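Local atomic coordinates of Bd3459 (Bdellovibrio bacteriovorus, PDB entry 5CEC), a protein that probably acts as a penicillin-binding-protein-like D-Ala-D-Ala carboxypeptidase or endopeptidase of a bacterial predator and is bound by an ankyrin-repeat immunity protein. Residues 60-65 with 306-311; 114-119 with 143-148; 332-337 with 353-358. The protein carries 1 engineered substitution. All coordinates share one frame; numbering follows the deposited sequence.

Overall arrangement
From the N terminus, strands 40-48 and 57-58 lead into the loop 60-65. Contact 1 joins this loop to the start of helix 307-322 and closes a loop of 240 residues. Contact 2 falls within that span. It closes a shorter loop that holds most of helix 118-130 and strand 135-141. Contact 3 follows contact 1 in series and pairs strand 333-334 with strand 354-361. Contacts 1 and 3 lie in the part of the fold that carries the six-stranded antiparallel sheet, their centres about 21 Å apart. Contact 2 lies beyond the chain's centre from both, with its centre about 35 Å from that of contact 1.

Contact 1 (60-65 with 306-311); sequences DNKDDK and TCEMMI
K62 meets the first turn of helix 307-322 through both its backbone and its side chain. A direct hydrogen bond runs from E308 N to K62 O. It is 3.0 Å long and nearly straight (168°), and the donor lies in the carbonyl plane of K62.

A water makes a second polar link. It accepts from C307 N at 2.8 Å and donates to both N61 O and D64 O. The type I turn from N61 to D64 brings these two carbonyls to the same water.

The two longer side chains meet by van der Waals contact. The carboxylate oxygen E308 OE2 rests against the methylenes of K62, 3.4 Å from K62 CG. T306 adds its methyl group, with CG2 3.3 Å from D63 O.

A weaker CH...O contact runs from T306 CA to D64 O at 3.4 Å.

The charged ends do not pair closely: K62 NZ is 4.6 Å from E308 OE2. That ammonium group is instead bonded to the carbonyls of G58 and D59.

T306 also caps its own helix. A chi1 of 71° sets OG1 between the backbone N and the carbonyl carbon, where it accepts from M309 N at 3.0 Å. Behind the contact, C307 is tied to C45 of strand 40-48 by a disulfide.

The first three helical amides are thus served in turn by the water on C307, the carbonyl of K62 on E308 and the threonine hydroxyl on M309. This is a threonine N-cap, completed here by a beta turn from a distant part of the chain.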
loop_
_atom_site.group_PDB
_atom_site.type_symbol
_atom_site.label_atom_id
_atom_site.label_comp_id
_atom_site.label_asym_id
_atom_site.label_seq_id
_atom_site.Cartn_x
_atom_site.Cartn_y
_atom_site.Cartn_z
ATOM N N ASP A 60 -7.352 -1.677 27.975
ATOM C CA ASP A 60 -8.816 -1.652 28.222
ATOM C C ASP A 60 -9.653 -1.132 27.092
ATOM O O ASP A 60 -10.878 -1.302 27.138
ATOM C CB ASP A 60 -9.176 -0.848 29.463
ATOM C CG ASP A 60 -8.798 -1.527 30.724
ATOM O OD1 ASP A 60 -8.373 -2.714 30.743
ATOM O OD2 ASP A 60 -8.954 -0.828 31.726
ATOM N N ASN A 61 -9.013 -0.543 26.064
ATOM C CA ASN A 61 -9.755 -0.090 24.919
ATOM C C ASN A 61 -9.753 -1.089 23.811
ATOM O O ASN A 61 -10.247 -0.782 22.753
ATOM C CB ASN A 61 -9.247 1.274 24.488
ATOM C CG ASN A 61 -9.394 2.262 25.591
ATOM O OD1 ASN A 61 -8.449 2.506 26.316
ATOM N ND2 ASN A 61 -10.633 2.667 25.856
ATOM N N LYS A 62 -9.291 -2.327 24.076
ATOM C CA LYS A 62 -9.204 -3.337 22.999
ATOM C C LYS A 62 -10.563 -3.799 22.455
ATOM O O LYS A 62 -10.629 -4.416 21.391
ATOM C CB LYS A 62 -8.337 -4.535 23.419
ATOM C CG LYS A 62 -8.892 -5.399 24.546
ATOM C CD LYS A 62 -7.839 -6.433 24.956
ATOM C CE LYS A 62 -8.180 -7.146 26.237
ATOM N NZ LYS A 62 -8.121 -6.229 27.408
ATOM N N ASP A 63 -11.630 -3.539 23.221
ATOM C CA ASP A 63 -12.997 -3.865 22.797
ATOM C C ASP A 63 -13.834 -2.632 22.380
ATOM O O ASP A 63 -15.084 -2.709 22.289
ATOM C CB ASP A 63 -13.696 -4.662 23.912
ATOM C CG ASP A 63 -13.775 -3.886 25.233
ATOM O OD1 ASP A 63 -12.905 -3.003 25.486
ATOM O OD2 ASP A 63 -14.698 -4.173 26.031
ATOM N N ASP A 64 -13.157 -1.509 22.089
ATOM C CA ASP A 64 -13.820 -0.284 21.616
ATOM C C ASP A 64 -13.565 -0.095 20.119
ATOM O O ASP A 64 -12.445 -0.371 19.625
ATOM C CB ASP A 64 -13.260 0.930 22.350
ATOM C CG ASP A 64 -13.558 0.917 23.829
ATOM O OD1 ASP A 64 -14.502 0.235 24.228
ATOM O OD2 ASP A 64 -12.847 1.594 24.572
ATOM N N LYS A 65 -14.578 0.375 19.382
ATOM C CA LYS A 65 -14.398 0.588 17.935
ATOM C C LYS A 65 -13.588 1.852 17.652
ATOM O O LYS A 65 -13.847 2.895 18.256
ATOM C CB LYS A 65 -15.714 0.695 17.160
ATOM C CG LYS A 65 -16.523 -0.598 17.123
ATOM C CD LYS A 65 -17.660 -0.501 16.098
ATOM C CE LYS A 65 -18.786 0.405 16.532
ATOM N NZ LYS A 65 -19.789 0.662 15.459
ATOM N N THR A 306 -13.009 -3.091 16.566
ATOM C CA THR A 306 -12.187 -3.200 17.753
ATOM C C THR A 306 -10.822 -3.796 17.420
ATOM O O THR A 306 -10.666 -4.554 16.470
ATOM C CB THR A 306 -12.877 -4.033 18.844
ATOM O OG1 THR A 306 -12.905 -5.401 18.440
ATOM C CG2 THR A 306 -14.311 -3.538 19.146
ATOM N N CYS A 307 -9.861 -3.515 18.286
ATOM C CA CYS A 307 -8.525 -4.086 18.175
ATOM C C CYS A 307 -8.637 -5.627 18.318
ATOM O O CYS A 307 -8.002 -6.367 17.566
ATOM C CB CYS A 307 -7.619 -3.472 19.226
ATOM S SG CYS A 307 -5.872 -3.769 18.967
ATOM N N GLU A 308 -9.463 -6.111 19.263
ATOM C CA GLU A 308 -9.703 -7.553 19.403
ATOM C C GLU A 308 -10.190 -8.190 18.106
ATOM O O GLU A 308 -9.722 -9.266 17.710
ATOM C CB GLU A 308 -10.709 -7.873 20.524
ATOM C CG GLU A 308 -10.140 -7.732 21.913
ATOM C CD GLU A 308 -11.047 -8.279 23.001
ATOM O OE1 GLU A 308 -12.171 -8.745 22.709
ATOM O OE2 GLU A 308 -10.622 -8.257 24.172
ATOM N N MET A 309 -11.100 -7.500 17.411
ATOM C CA MET A 309 -11.605 -8.011 16.142
ATOM C C MET A 309 -10.469 -8.162 15.116
ATOM O O MET A 309 -10.463 -9.100 14.305
ATOM C CB MET A 309 -12.714 -7.127 15.579
ATOM C CG MET A 309 -14.085 -7.405 16.157
ATOM S SD MET A 309 -14.725 -9.060 15.815
ATOM C CE MET A 309 -14.177 -9.334 14.158
ATOM N N MET A 310 -9.521 -7.221 15.110
ATOM C CA MET A 310 -8.385 -7.344 14.208
ATOM C C MET A 310 -7.532 -8.591 14.483
ATOM O O MET A 310 -7.084 -9.277 13.563
ATOM C CB MET A 310 -7.563 -6.055 14.229
ATOM C CG MET A 310 -8.298 -4.830 13.713
ATOM S SD MET A 310 -8.994 -5.007 12.038
ATOM C CE MET A 310 -10.661 -5.560 12.356
ATOM N N ILE A 311 -7.321 -8.908 15.755
ATOM C CA ILE A 311 -6.609 -10.134 16.116
ATOM C C ILE A 311 -7.392 -11.362 15.643
ATOM O O ILE A 311 -6.813 -12.273 15.079
ATOM C CB ILE A 311 -6.359 -10.207 17.615
ATOM C CG1 ILE A 311 -5.540 -8.986 18.080
ATOM C CG2 ILE A 311 -5.676 -11.522 17.961
ATOM C CD1 ILE A 311 -4.168 -8.861 17.427
HETATM O O HOH W 1 -9.943 -1.273 20.034
#

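Contact 2 (114-119 with 143-148); sequences PLFGRN and ENFLLA. With SO4 (sulfate ion), chain E.
F116 fills the contact with F145, L146 and L147, and its side chain runs from the L146 carbonyl at CB to F145 over the ring. Its CB sits 3.4 Å from the carbonyl oxygen of L146. A chi1 of -154° places CG roughly anti to the backbone N and carries the ring toward F145. Next along the ring, F116 CD1 touches the methyl L147 CD1 at 3.8 Å. The methyl comes in obliquely to the ring. At the tip, F116 CZ is 3.8 Å from F145 CE1.

All six ring atoms of F116 lie at similar distances from that one carbon, because F145 CE1 stands over the centre of the ring. The pair is a T-shaped stack. The edge of F145 points at one face of F116, with the centroids 5.1 Å apart and the planes at 83°.

The backbones join beside the rings. A148 N donates to F116 O at 3.1 Å and 165°. L147 CA adds a CH...O contact to the same oxygen at 3.4 Å. G117 follows closely: its CA is 3.1 Å from A148 O. G117 also holds the N-cap position of helix 118-130.

R118 starts away from residues 143-148. Its NH1 donates to O1 of a sulfate at 2.9 Å, with the oxygen at the edge of the guanidinium. The sulfate probably comes from the crystallisation liquor and is also bound by W149. R118 NE forms a salt bridge with E153.

The contact joins the start of helix 118-130 to the loop after strand 135-141. Helix 167-182 packs on F145, L146 and L147, while helix 253-262 touches P114, L115, L146 and A148.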
loop_
_atom_site.group_PDB
_atom_site.type_symbol
_atom_site.label_atom_id
_atom_site.label_comp_id
_atom_site.label_asym_id
_atom_site.label_seq_id
_atom_site.Cartn_x
_atom_site.Cartn_y
_atom_site.Cartn_z
ATOM N N PRO A 114 -11.114 -8.029 -10.362
ATOM C CA PRO A 114 -10.926 -6.705 -9.737
ATOM C C PRO A 114 -9.573 -6.089 -9.985
ATOM O O PRO A 114 -9.227 -5.099 -9.353
ATOM C CB PRO A 114 -11.105 -7.009 -8.244
ATOM C CG PRO A 114 -10.511 -8.360 -8.118
ATOM C CD PRO A 114 -10.889 -9.103 -9.384
ATOM N N LEU A 115 -8.813 -6.670 -10.912
ATOM C CA LEU A 115 -7.506 -6.143 -11.298
ATOM C C LEU A 115 -7.353 -6.156 -12.802
ATOM O O LEU A 115 -6.306 -6.512 -13.325
ATOM C CB LEU A 115 -6.399 -6.922 -10.572
ATOM C CG LEU A 115 -4.960 -6.448 -10.697
ATOM C CD1 LEU A 115 -4.871 -4.943 -10.554
ATOM C CD2 LEU A 115 -4.041 -7.171 -9.719
ATOM N N PHE A 116 -8.391 -5.700 -13.486
ATOM C CA PHE A 116 -8.434 -5.717 -14.948
ATOM C C PHE A 116 -8.360 -4.267 -15.395
ATOM O O PHE A 116 -9.362 -3.548 -15.396
ATOM C CB PHE A 116 -9.669 -6.444 -15.481
ATOM C CG PHE A 116 -9.501 -7.018 -16.846
ATOM C CD1 PHE A 116 -9.026 -6.254 -17.890
ATOM C CD2 PHE A 116 -9.793 -8.340 -17.104
ATOM C CE1 PHE A 116 -8.868 -6.776 -19.158
ATOM C CE2 PHE A 116 -9.638 -8.878 -18.390
ATOM C CZ PHE A 116 -9.166 -8.093 -19.396
ATOM N N GLY A 117 -7.150 -3.865 -15.755
ATOM C CA GLY A 117 -6.869 -2.516 -16.197
ATOM C C GLY A 117 -5.854 -2.549 -17.317
ATOM O O GLY A 117 -5.846 -3.471 -18.147
ATOM N N ARG A 118 -4.967 -1.563 -17.313
ATOM C CA ARG A 118 -3.889 -1.483 -18.315
ATOM C C ARG A 118 -3.165 -2.792 -18.530
ATOM O O ARG A 118 -3.033 -3.246 -19.670
ATOM C CB ARG A 118 -2.865 -0.396 -17.892
ATOM C CG ARG A 118 -1.699 -0.242 -18.874
ATOM C CD ARG A 118 -0.487 0.401 -18.208
ATOM N NE ARG A 118 -0.790 1.712 -17.657
ATOM C CZ ARG A 118 -0.829 2.858 -18.356
ATOM N NH1 ARG A 118 -0.647 2.881 -19.670
ATOM N NH2 ARG A 118 -1.048 3.983 -17.715
ATOM N N ASN A 119 -2.628 -3.362 -17.462
ATOM C CA ASN A 119 -1.664 -4.456 -17.653
ATOM C C ASN A 119 -2.333 -5.758 -18.076
ATOM O O ASN A 119 -1.817 -6.472 -18.961
ATOM C CB ASN A 119 -0.793 -4.609 -16.422
ATOM C CG ASN A 119 0.129 -3.443 -16.237
ATOM O OD1 ASN A 119 0.632 -2.931 -17.214
ATOM N ND2 ASN A 119 0.331 -2.994 -15.015
ATOM N N GLU A 143 -22.003 -6.813 -18.148
ATOM C CA GLU A 143 -21.962 -6.020 -16.936
ATOM C C GLU A 143 -21.012 -6.551 -15.878
ATOM O O GLU A 143 -20.782 -5.901 -14.873
ATOM C CB GLU A 143 -23.370 -5.824 -16.348
ATOM C CG GLU A 143 -24.022 -7.080 -15.790
ATOM C CD GLU A 143 -24.832 -7.890 -16.783
ATOM O OE1 GLU A 143 -24.495 -7.982 -17.994
ATOM O OE2 GLU A 143 -25.805 -8.503 -16.321
ATOM N N ASN A 144 -20.382 -7.695 -16.145
ATOM C CA ASN A 144 -19.382 -8.205 -15.244
ATOM C C ASN A 144 -17.973 -7.951 -15.723
ATOM O O ASN A 144 -17.038 -8.354 -15.054
ATOM C CB ASN A 144 -19.620 -9.688 -14.993
ATOM C CG ASN A 144 -20.908 -9.928 -14.261
ATOM O OD1 ASN A 144 -21.193 -9.247 -13.278
ATOM N ND2 ASN A 144 -21.668 -10.912 -14.711
ATOM N N PHE A 145 -17.838 -7.286 -16.879
ATOM C CA PHE A 145 -16.516 -6.922 -17.379
ATOM C C PHE A 145 -16.141 -5.576 -16.785
ATOM O O PHE A 145 -16.571 -4.526 -17.261
ATOM C CB PHE A 145 -16.471 -6.876 -18.902
ATOM C CG PHE A 145 -15.120 -6.470 -19.446
ATOM C CD1 PHE A 145 -13.968 -7.136 -19.039
ATOM C CD2 PHE A 145 -14.998 -5.363 -20.297
ATOM C CE1 PHE A 145 -12.721 -6.743 -19.526
ATOM C CE2 PHE A 145 -13.761 -4.977 -20.784
ATOM C CZ PHE A 145 -12.621 -5.649 -20.392
ATOM N N LEU A 146 -15.398 -5.636 -15.696
ATOM C CA LEU A 146 -14.917 -4.449 -15.014
ATOM C C LEU A 146 -13.575 -4.092 -15.593
ATOM O O LEU A 146 -12.678 -4.928 -15.667
ATOM C CB LEU A 146 -14.828 -4.652 -13.522
ATOM C CG LEU A 146 -16.082 -5.231 -12.863
ATOM C CD1 LEU A 146 -15.814 -5.533 -11.390
ATOM C CD2 LEU A 146 -17.291 -4.312 -13.045
ATOM N N LEU A 147 -13.461 -2.876 -16.095
ATOM C CA LEU A 147 -12.240 -2.379 -16.717
ATOM C C LEU A 147 -11.979 -0.985 -16.196
ATOM O O LEU A 147 -12.826 -0.069 -16.376
ATOM C CB LEU A 147 -12.376 -2.346 -18.234
ATOM C CG LEU A 147 -11.195 -1.784 -19.001
ATOM C CD1 LEU A 147 -9.985 -2.700 -18.890
ATOM C CD2 LEU A 147 -11.575 -1.583 -20.456
ATOM N N ALA A 148 -10.839 -0.818 -15.525
ATOM C CA ALA A 148 -10.395 0.486 -15.002
ATOM C C ALA A 148 -8.941 0.588 -15.372
ATOM O O ALA A 148 -8.095 -0.086 -14.793
ATOM C CB ALA A 148 -10.546 0.557 -13.498
HETATM S S SO4 E . -1.466 5.522 -21.899
HETATM O O1 SO4 E . -0.307 5.417 -20.973
HETATM O O2 SO4 E . -1.841 6.932 -22.123
HETATM O O3 SO4 E . -2.586 4.650 -21.513
HETATM O O4 SO4 E . -1.087 4.992 -23.262
#

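Contact 3 (332-337 with 353-358); sequences MAVAAK and STTAKT. With SO4 (sulfate ion), chain C.
M332 and T355 meet through side chains set by their torsions. In T355, chi1 of -52° puts CG2 anti to the backbone N, and this methyl touches M332 CB at 3.7 Å. Further out, M332 bends at chi3 (66°). Its CE then lies over the backbone at A356 and K357, 3.8 Å from K357 N.

The backbones run antiparallel. A356 N donates to A333 O and A335 N to T354 O, each at 2.8 Å. V334 and T355 form the non-hydrogen-bonded pair between them, with their side chains on one face. One water extends the ladder. It accepts from A333 N and donates to A356 O.

K357 turns its end away from strand 333-334. Its NZ donates to T358 O and lies 3.1 Å from O4 of a sulfate, probably from the crystallisation liquor. S70, S251 and S360 hydrogen-bond this ion. K357 and T358 are consistent with the KTG motif of penicillin-binding enzymes.

Strand 333-334 lies at one edge of the six-stranded antiparallel sheet within this chain. Strand 354-361 has strand 364-373 as its other neighbour. Helices 72-84 and 240-250 pack on M332 and K357.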
loop_
_atom_site.group_PDB
_atom_site.type_symbol
_atom_site.label_atom_id
_atom_site.label_comp_id
_atom_site.label_asym_id
_atom_site.label_seq_id
_atom_site.Cartn_x
_atom_site.Cartn_y
_atom_site.Cartn_z
ATOM N N MET A 332 -0.090 -10.658 2.290
ATOM C CA MET A 332 0.215 -9.400 2.988
ATOM C C MET A 332 1.699 -9.121 2.910
ATOM O O MET A 332 2.506 -10.027 2.651
ATOM C CB MET A 332 -0.163 -9.446 4.472
ATOM C CG MET A 332 -1.645 -9.365 4.710
ATOM S SD MET A 332 -2.129 -9.770 6.397
ATOM C CE MET A 332 -1.360 -8.396 7.231
ATOM N N ALA A 333 2.048 -7.836 3.014
ATOM C CA ALA A 333 3.406 -7.370 2.751
ATOM C C ALA A 333 4.347 -7.718 3.897
ATOM O O ALA A 333 3.960 -7.700 5.066
ATOM C CB ALA A 333 3.390 -5.877 2.553
ATOM N N VAL A 334 5.600 -7.966 3.554
ATOM C CA VAL A 334 6.661 -8.310 4.494
ATOM C C VAL A 334 7.618 -7.124 4.621
ATOM O O VAL A 334 8.189 -6.623 3.623
ATOM C CB VAL A 334 7.417 -9.577 4.066
ATOM C CG1 VAL A 334 8.502 -9.908 5.070
ATOM C CG2 VAL A 334 6.443 -10.736 3.937
ATOM N N ALA A 335 7.754 -6.658 5.858
ATOM C CA ALA A 335 8.588 -5.496 6.150
ATOM C C ALA A 335 10.001 -5.669 5.590
ATOM O O ALA A 335 10.653 -6.717 5.819
ATOM C CB ALA A 335 8.691 -5.286 7.635
ATOM N N ALA A 336 10.454 -4.659 4.851
ATOM C CA ALA A 336 11.783 -4.575 4.236
ATOM C C ALA A 336 12.055 -5.530 3.096
ATOM O O ALA A 336 13.019 -5.348 2.395
ATOM C CB ALA A 336 12.893 -4.636 5.281
ATOM N N LYS A 337 11.256 -6.564 2.941
ATOM C CA LYS A 337 11.449 -7.538 1.865
ATOM C C LYS A 337 10.608 -7.195 0.642
ATOM O O LYS A 337 11.054 -7.362 -0.477
ATOM C CB LYS A 337 11.076 -8.935 2.369
ATOM C CG LYS A 337 11.919 -9.379 3.553
ATOM C CD LYS A 337 13.272 -9.902 3.104
ATOM C CE LYS A 337 13.153 -11.348 2.593
ATOM N NZ LYS A 337 14.470 -12.048 2.540
ATOM N N SER A 353 10.962 -9.939 9.557
ATOM C CA SER A 353 10.250 -10.713 10.583
ATOM C C SER A 353 8.757 -10.442 10.610
ATOM O O SER A 353 8.009 -11.196 11.215
ATOM C CB SER A 353 10.790 -10.347 11.964
ATOM O OG SER A 353 10.460 -9.013 12.311
ATOM N N THR A 354 8.330 -9.333 10.019
ATOM C CA THR A 354 7.008 -8.762 10.256
ATOM C C THR A 354 6.227 -8.736 8.952
ATOM O O THR A 354 6.725 -8.264 7.938
ATOM C CB THR A 354 7.167 -7.372 10.848
ATOM O OG1 THR A 354 7.864 -7.504 12.083
ATOM C CG2 THR A 354 5.832 -6.705 11.110
ATOM N N THR A 355 5.000 -9.250 9.017
ATOM C CA THR A 355 4.070 -9.271 7.887
ATOM C C THR A 355 2.958 -8.343 8.298
ATOM O O THR A 355 2.313 -8.608 9.319
ATOM C CB THR A 355 3.546 -10.686 7.606
ATOM O OG1 THR A 355 4.662 -11.589 7.472
ATOM C CG2 THR A 355 2.724 -10.753 6.381
ATOM N N ALA A 356 2.691 -7.281 7.563
ATOM C CA ALA A 356 1.805 -6.234 8.108
ATOM C C ALA A 356 1.134 -5.404 7.024
ATOM O O ALA A 356 1.654 -5.272 5.901
ATOM C CB ALA A 356 2.553 -5.321 9.054
ATOM N N LYS A 357 -0.002 -4.825 7.404
ATOM C CA LYS A 357 -0.772 -3.914 6.595
ATOM C C LYS A 357 -0.875 -2.595 7.355
ATOM O O LYS A 357 -1.191 -2.558 8.519
ATOM C CB LYS A 357 -2.189 -4.469 6.354
ATOM C CG LYS A 357 -3.094 -3.554 5.505
ATOM C CD LYS A 357 -2.717 -3.588 4.025
ATOM C CE LYS A 357 -3.296 -2.400 3.268
ATOM N NZ LYS A 357 -2.542 -1.134 3.547
ATOM N N THR A 358 -0.617 -1.501 6.648
ATOM C CA THR A 358 -0.716 -0.136 7.128
ATOM C C THR A 358 -2.098 0.478 6.902
ATOM O O THR A 358 -2.875 0.031 6.052
ATOM C CB THR A 358 0.315 0.704 6.378
ATOM O OG1 THR A 358 0.145 0.499 4.984
ATOM C CG2 THR A 358 1.748 0.348 6.763
HETATM S S SO4 C . -1.908 3.187 3.463
HETATM O O1 SO4 C . -1.026 3.831 2.445
HETATM O O2 SO4 C . -1.859 3.864 4.767
HETATM O O3 SO4 C . -3.327 3.103 2.862
HETATM O O4 SO4 C . -1.521 1.776 3.619
HETATM O O HOH W 2 0.106 -5.827 3.693
#